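Local coordinates for protein alpha-galactosidase (Umbelopsis vinacea, PDB 3A5V) that probably hydrolyses terminal alpha-linked galactose from oligosaccharides and other galactosides, as a tetrameric glycoside hydrolase of family 27, at residues K336-W341 and H375-V380; R361-Q366 and V385-F390. All blocks are in the same frame, centred on the assembly; numbering follows the deposited sequence.

How the contacts relate
Both contacts lie in the C-terminal beta-sandwich domain, which follows the catalytic beta/alpha barrel in the chain; their centres are about 12 Å apart. Contact 1 is the antiparallel pair of strands 335-340 and 375-380, while contact 2 joins strands 358-362 and 384-390 of the six-stranded antiparallel sheet. Their segments alternate along the sequence, 336-341, 361-366, 375-380 and 385-390, so the two pairings interlock. Strand 375-380 is followed, after a short turn, by strand 384-390, and the two layers pack through Leu-378 on Leu-388 and Trp-341 on Phe-390. Contact 2 also meets barrel helices 251-263 and 288-294, so it lies nearer the domain boundary than contact 1.

Contact 1: residues K336-W341 and H375-V380; sequences KMTATW and HITLDV
Thr-338 OG1 and Thr-377 OG1 meet at 2.7 Å, a hydrogen bond in which either hydroxyl could be the donor. Both threonines hold OG1 beside the backbone N (chi1 -61° in each), which turns the two hydroxyls to one another across a non-hydrogen-bonded pair. On the same face Lys-336 and Asp-379 run side by side. The lysine bends at its last torsion to bring NZ 2.8 Å from Asp-379 OD1, a salt bridge on the syn side of the carboxylate at the solvent-exposed surface. These strands form an antiparallel ladder in the beta sandwich, with hydrogen-bonded pairs Met-337/Leu-378 and Ala-339/Ile-376; Ile-376 N reaches Ala-339 O at 2.9 Å. The other face looks inward, to the larger sheet. There Met-337 lays CG and SD against Val-380 CG2, with CG at 3.8 Å, and both residues also touch Leu-327. Beyond the ladder Thr-340 is the N-cap of helix 341-344, its OG1 bonded to Asp-343 N. The Trp-341 ring lies against the backbone of His-375, whose N lies over one face, away from the ring centre; CZ3 is 3.4 Å from His-375 C, and NE1 bonds to Arg-356 O.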
loop_
_atom_site.group_PDB
_atom_site.type_symbol
_atom_site.label_atom_id
_atom_site.label_comp_id
_atom_site.label_asym_id
_atom_site.label_seq_id
_atom_site.Cartn_x
_atom_site.Cartn_y
_atom_site.Cartn_z
ATOM N N LYS A 336 34.934 -7.293 17.562
ATOM C CA LYS A 336 35.507 -8.369 16.775
ATOM C C LYS A 336 34.382 -9.069 16.020
ATOM O O LYS A 336 33.433 -9.581 16.642
ATOM C CB LYS A 336 36.301 -9.341 17.682
ATOM C CG LYS A 336 37.635 -8.746 18.132
ATOM C CD LYS A 336 38.564 -9.774 18.756
ATOM C CE LYS A 336 39.660 -9.075 19.567
ATOM N NZ LYS A 336 40.638 -8.417 18.680
ATOM N N MET A 337 34.457 -9.079 14.693
ATOM C CA MET A 337 33.420 -9.725 13.883
ATOM C C MET A 337 33.973 -10.939 13.137
ATOM O O MET A 337 35.132 -10.927 12.723
ATOM C CB MET A 337 32.814 -8.729 12.869
ATOM C CG MET A 337 32.125 -7.510 13.511
ATOM S SD MET A 337 31.316 -6.451 12.269
ATOM C CE MET A 337 30.316 -7.658 11.340
ATOM N N THR A 338 33.127 -11.957 12.947
ATOM C CA THR A 338 33.518 -13.230 12.307
ATOM C C THR A 338 32.669 -13.545 11.083
ATOM O O THR A 338 31.427 -13.503 11.154
ATOM C CB THR A 338 33.386 -14.407 13.321
ATOM O OG1 THR A 338 34.251 -14.155 14.422
ATOM C CG2 THR A 338 33.750 -15.756 12.682
ATOM N N ALA A 339 33.334 -13.846 9.965
ATOM C CA ALA A 339 32.673 -14.352 8.760
ATOM C C ALA A 339 33.135 -15.789 8.554
ATOM O O ALA A 339 34.337 -16.058 8.600
ATOM C CB ALA A 339 33.048 -13.511 7.545
ATOM N N THR A 340 32.188 -16.699 8.352
ATOM C CA THR A 340 32.517 -18.097 8.090
ATOM C C THR A 340 32.465 -18.334 6.571
ATOM O O THR A 340 31.812 -17.588 5.846
ATOM C CB THR A 340 31.533 -19.056 8.775
ATOM O OG1 THR A 340 30.273 -19.012 8.099
ATOM C CG2 THR A 340 31.317 -18.662 10.260
ATOM N N TRP A 341 33.161 -19.367 6.109
ATOM C CA TRP A 341 33.167 -19.730 4.696
ATOM C C TRP A 341 31.752 -20.126 4.263
ATOM O O TRP A 341 31.332 -19.802 3.139
ATOM C CB TRP A 341 34.148 -20.899 4.460
ATOM C CG TRP A 341 35.666 -20.556 4.335
ATOM C CD1 TRP A 341 36.611 -21.319 3.686
ATOM C CD2 TRP A 341 36.380 -19.414 4.871
ATOM N NE1 TRP A 341 37.855 -20.732 3.791
ATOM C CE2 TRP A 341 37.740 -19.561 4.501
ATOM C CE3 TRP A 341 36.002 -18.279 5.625
ATOM C CZ2 TRP A 341 38.722 -18.617 4.854
ATOM C CZ3 TRP A 341 36.966 -17.340 5.965
ATOM C CH2 TRP A 341 38.321 -17.516 5.590
ATOM N N HIS A 375 36.958 -19.627 8.748
ATOM C CA HIS A 375 36.367 -18.362 9.204
ATOM C C HIS A 375 37.485 -17.337 9.344
ATOM O O HIS A 375 38.666 -17.698 9.417
ATOM C CB HIS A 375 35.684 -18.531 10.573
ATOM C CG HIS A 375 36.634 -18.933 11.661
ATOM N ND1 HIS A 375 36.675 -20.209 12.174
ATOM C CD2 HIS A 375 37.604 -18.238 12.305
ATOM C CE1 HIS A 375 37.621 -20.284 13.094
ATOM N NE2 HIS A 375 38.205 -19.103 13.185
ATOM N N ILE A 376 37.105 -16.066 9.404
ATOM C CA ILE A 376 38.056 -15.013 9.727
ATOM C C ILE A 376 37.438 -14.091 10.791
ATOM O O ILE A 376 36.267 -13.721 10.691
ATOM C CB ILE A 376 38.456 -14.207 8.453
ATOM C CG1 ILE A 376 39.566 -13.181 8.780
ATOM C CG2 ILE A 376 37.205 -13.574 7.791
ATOM C CD1 ILE A 376 40.231 -12.553 7.542
ATOM N N THR A 377 38.225 -13.727 11.802
ATOM C CA THR A 377 37.758 -12.822 12.849
ATOM C C THR A 377 38.628 -11.567 12.845
ATOM O O THR A 377 39.860 -11.660 12.918
ATOM C CB THR A 377 37.782 -13.513 14.261
ATOM O OG1 THR A 377 36.907 -14.655 14.255
ATOM C CG2 THR A 377 37.317 -12.545 15.372
ATOM N N LEU A 378 37.999 -10.400 12.764
ATOM C CA LEU A 378 38.741 -9.128 12.689
ATOM C C LEU A 378 38.121 -8.048 13.560
ATOM O O LEU A 378 36.903 -8.042 13.781
ATOM C CB LEU A 378 38.777 -8.608 11.243
ATOM C CG LEU A 378 39.507 -9.422 10.176
ATOM C CD1 LEU A 378 39.307 -8.755 8.829
ATOM C CD2 LEU A 378 40.999 -9.547 10.491
ATOM N N ASP A 379 38.967 -7.120 14.010
ATOM C CA ASP A 379 38.516 -5.889 14.674
ATOM C C ASP A 379 37.837 -4.958 13.670
ATOM O O ASP A 379 38.407 -4.640 12.630
ATOM C CB ASP A 379 39.708 -5.143 15.266
ATOM C CG ASP A 379 40.320 -5.865 16.447
ATOM O OD1 ASP A 379 39.582 -6.207 17.383
ATOM O OD2 ASP A 379 41.550 -6.058 16.444
ATOM N N VAL A 380 36.632 -4.508 14.003
ATOM C CA VAL A 380 35.896 -3.573 13.158
ATOM C C VAL A 380 35.504 -2.358 14.009
ATOM O O VAL A 380 34.875 -2.509 15.055
ATOM C CB VAL A 380 34.636 -4.238 12.529
ATOM C CG1 VAL A 380 34.035 -3.329 11.455
ATOM C CG2 VAL A 380 34.990 -5.642 11.956
#

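Contact 2: residues R361-Q366 and V385-F390; sequences RDLWKQ and VRLLKF
An Asx motif at the end of strand 358-362 organises this contact, with the Asp-362 carboxylate meeting the Arg-386 guanidinium of the neighbouring strand. Asp-362 OD1 accepts from Lys-365 N at 3.1 Å, a nearly straight bond that comes from above the carboxylate plane, and more weakly from Trp-364 N. The other oxygen, OD2, takes both NE and NH2 of Arg-386, the latter at 2.8 Å. This side-on grip spends two nitrogens on one atom, with the carboxylate nearly coplanar with the guanidinium (27°). Bends at chi2 and chi3 fold the arginine back to reach it, while NH1 bonds to Asp-379 O. Lys-365 CE rests over a face of the same guanidinium, 3.4 Å from Arg-386 NH2; the carboxylate probably eases the nearness of the two positive charges. Water 1 donates to Asp-362 OD1 and accepts from Leu-387 N at 3.0 Å. With an alanine here in place of Asp-362, Arg-386 NE and NH2 would probably lose their shared acceptor, leaving the guanidinium less firmly fixed, and Lys-365 N its acceptor in the turn. In the antiparallel sheet of the beta sandwich, Arg-361 and Lys-389 make a hydrogen-bonded pair; just past the strand end, Leu-363 N donates to Leu-387 O at 3.0 Å. Leu-387, its CG anti to the backbone N (chi1 171°), sets CD2 against Leu-363 CB, while its CB lies 3.6 Å from Trp-364 CD1. This apolar side faces the barrel: Leu-363 packs on helix 288-294, and Trp-364 NE1 bonds to Thr-259 of helix 251-263. Leu-363 CD2 also touches Lys-389 CB at 3.7 Å; the extended lysine carries NZ to a bound polyether, probably from the crystallisation liquor, and Arg-361 forms a salt bridge with Glu-289.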
loop_
_atom_site.group_PDB
_atom_site.type_symbol
_atom_site.label_atom_id
_atom_site.label_comp_id
_atom_site.label_asym_id
_atom_site.label_seq_id
_atom_site.Cartn_x
_atom_site.Cartn_y
_atom_site.Cartn_z
ATOM N N ARG A 361 43.023 -10.356 1.476
ATOM C CA ARG A 361 43.682 -9.046 1.414
ATOM C C ARG A 361 42.755 -7.970 1.986
ATOM O O ARG A 361 41.544 -7.985 1.736
ATOM C CB ARG A 361 44.020 -8.716 -0.039
ATOM C CG ARG A 361 44.697 -7.369 -0.252
ATOM C CD ARG A 361 45.094 -7.197 -1.720
ATOM N NE ARG A 361 45.851 -5.957 -1.950
ATOM C CZ ARG A 361 47.162 -5.820 -1.748
ATOM N NH1 ARG A 361 47.884 -6.839 -1.269
ATOM N NH2 ARG A 361 47.751 -4.650 -1.995
ATOM N N ASP A 362 43.332 -7.042 2.743
ATOM C CA ASP A 362 42.592 -5.896 3.261
ATOM C C ASP A 362 42.777 -4.775 2.245
ATOM O O ASP A 362 43.902 -4.282 2.055
ATOM C CB ASP A 362 43.111 -5.499 4.648
ATOM C CG ASP A 362 42.298 -4.377 5.300
ATOM O OD1 ASP A 362 41.905 -3.402 4.603
ATOM O OD2 ASP A 362 42.062 -4.466 6.528
ATOM N N LEU A 363 41.678 -4.383 1.594
ATOM C CA LEU A 363 41.735 -3.435 0.471
ATOM C C LEU A 363 41.976 -1.981 0.868
ATOM O O LEU A 363 42.568 -1.206 0.095
ATOM C CB LEU A 363 40.477 -3.548 -0.402
ATOM C CG LEU A 363 40.242 -4.916 -1.059
ATOM C CD1 LEU A 363 39.147 -4.768 -2.100
ATOM C CD2 LEU A 363 41.535 -5.498 -1.709
ATOM N N TRP A 364 41.517 -1.602 2.057
ATOM C CA TRP A 364 41.798 -0.257 2.588
ATOM C C TRP A 364 43.259 -0.107 2.984
ATOM O O TRP A 364 43.895 0.900 2.653
ATOM C CB TRP A 364 40.888 0.082 3.780
ATOM C CG TRP A 364 39.490 0.442 3.312
ATOM C CD1 TRP A 364 38.328 -0.237 3.583
ATOM C CD2 TRP A 364 39.126 1.539 2.458
ATOM N NE1 TRP A 364 37.265 0.376 2.966
ATOM C CE2 TRP A 364 37.720 1.472 2.271
ATOM C CE3 TRP A 364 39.848 2.589 1.856
ATOM C CZ2 TRP A 364 37.012 2.402 1.489
ATOM C CZ3 TRP A 364 39.142 3.523 1.066
ATOM C CH2 TRP A 364 37.736 3.420 0.894
ATOM N N LYS A 365 43.773 -1.107 3.700
ATOM C CA LYS A 365 45.174 -1.119 4.148
ATOM C C LYS A 365 46.108 -1.452 2.994
ATOM O O LYS A 365 47.309 -1.123 3.038
ATOM C CB LYS A 365 45.352 -2.088 5.329
ATOM C CG LYS A 365 44.634 -1.608 6.589
ATOM C CD LYS A 365 44.542 -2.650 7.730
ATOM C CE LYS A 365 43.221 -2.470 8.523
ATOM N NZ LYS A 365 43.145 -1.208 9.315
ATOM N N GLN A 366 45.539 -2.055 1.948
ATOM C CA GLN A 366 46.285 -2.544 0.783
ATOM C C GLN A 366 47.420 -3.487 1.222
ATOM O O GLN A 366 48.600 -3.288 0.894
ATOM C CB GLN A 366 46.793 -1.384 -0.079
ATOM C CG GLN A 366 45.680 -0.466 -0.619
ATOM C CD GLN A 366 46.201 0.563 -1.605
ATOM O OE1 GLN A 366 47.355 0.983 -1.523
ATOM N NE2 GLN A 366 45.359 0.964 -2.549
ATOM N N VAL A 385 33.830 -0.501 8.894
ATOM C CA VAL A 385 33.912 -1.662 7.998
ATOM C C VAL A 385 35.317 -2.244 7.971
ATOM O O VAL A 385 36.289 -1.540 8.247
ATOM C CB VAL A 385 33.502 -1.323 6.511
ATOM C CG1 VAL A 385 31.961 -1.112 6.383
ATOM C CG2 VAL A 385 34.322 -0.116 5.951
ATOM N N ARG A 386 35.408 -3.534 7.654
ATOM C CA ARG A 386 36.632 -4.094 7.083
ATOM C C ARG A 386 36.243 -4.617 5.702
ATOM O O ARG A 386 35.252 -5.342 5.568
ATOM C CB ARG A 386 37.239 -5.216 7.950
ATOM C CG ARG A 386 37.714 -4.753 9.351
ATOM C CD ARG A 386 38.903 -3.771 9.288
ATOM N NE ARG A 386 40.136 -4.402 8.799
ATOM C CZ ARG A 386 40.963 -5.135 9.552
ATOM N NH1 ARG A 386 40.696 -5.344 10.845
ATOM N NH2 ARG A 386 42.058 -5.660 9.007
ATOM N N LEU A 387 37.018 -4.222 4.697
ATOM C CA LEU A 387 36.752 -4.541 3.302
ATOM C C LEU A 387 37.820 -5.522 2.835
ATOM O O LEU A 387 39.018 -5.172 2.792
ATOM C CB LEU A 387 36.795 -3.263 2.438
ATOM C CG LEU A 387 36.748 -3.475 0.916
ATOM C CD1 LEU A 387 35.479 -4.214 0.492
ATOM C CD2 LEU A 387 36.883 -2.158 0.152
ATOM N N LEU A 388 37.388 -6.732 2.482
ATOM C CA LEU A 388 38.304 -7.833 2.217
ATOM C C LEU A 388 38.133 -8.355 0.814
ATOM O O LEU A 388 37.005 -8.377 0.276
ATOM C CB LEU A 388 38.057 -9.006 3.195
ATOM C CG LEU A 388 37.960 -8.651 4.686
ATOM C CD1 LEU A 388 37.527 -9.885 5.499
ATOM C CD2 LEU A 388 39.285 -8.060 5.208
ATOM N N LYS A 389 39.248 -8.790 0.228
ATOM C CA LYS A 389 39.207 -9.577 -0.997
ATOM C C LYS A 389 39.800 -10.965 -0.766
ATOM O O LYS A 389 40.949 -11.099 -0.328
ATOM C CB LYS A 389 39.952 -8.864 -2.136
ATOM C CG LYS A 389 39.862 -9.613 -3.483
ATOM C CD LYS A 389 40.687 -8.896 -4.542
ATOM C CE LYS A 389 40.682 -9.647 -5.873
ATOM N NZ LYS A 389 41.475 -8.880 -6.862
ATOM N N PHE A 390 38.998 -11.985 -1.064
ATOM C CA PHE A 390 39.432 -13.382 -1.013
ATOM C C PHE A 390 39.995 -13.717 -2.377
ATOM O O PHE A 390 39.314 -13.522 -3.390
ATOM C CB PHE A 390 38.249 -14.304 -0.668
ATOM C CG PHE A 390 37.917 -14.350 0.813
ATOM C CD1 PHE A 390 37.473 -13.210 1.480
ATOM C CD2 PHE A 390 38.051 -15.536 1.525
ATOM C CE1 PHE A 390 37.173 -13.241 2.875
ATOM C CE2 PHE A 390 37.755 -15.595 2.892
ATOM C CZ PHE A 390 37.321 -14.440 3.579
HETATM O O HOH W 1 39.424 -2.809 5.697
#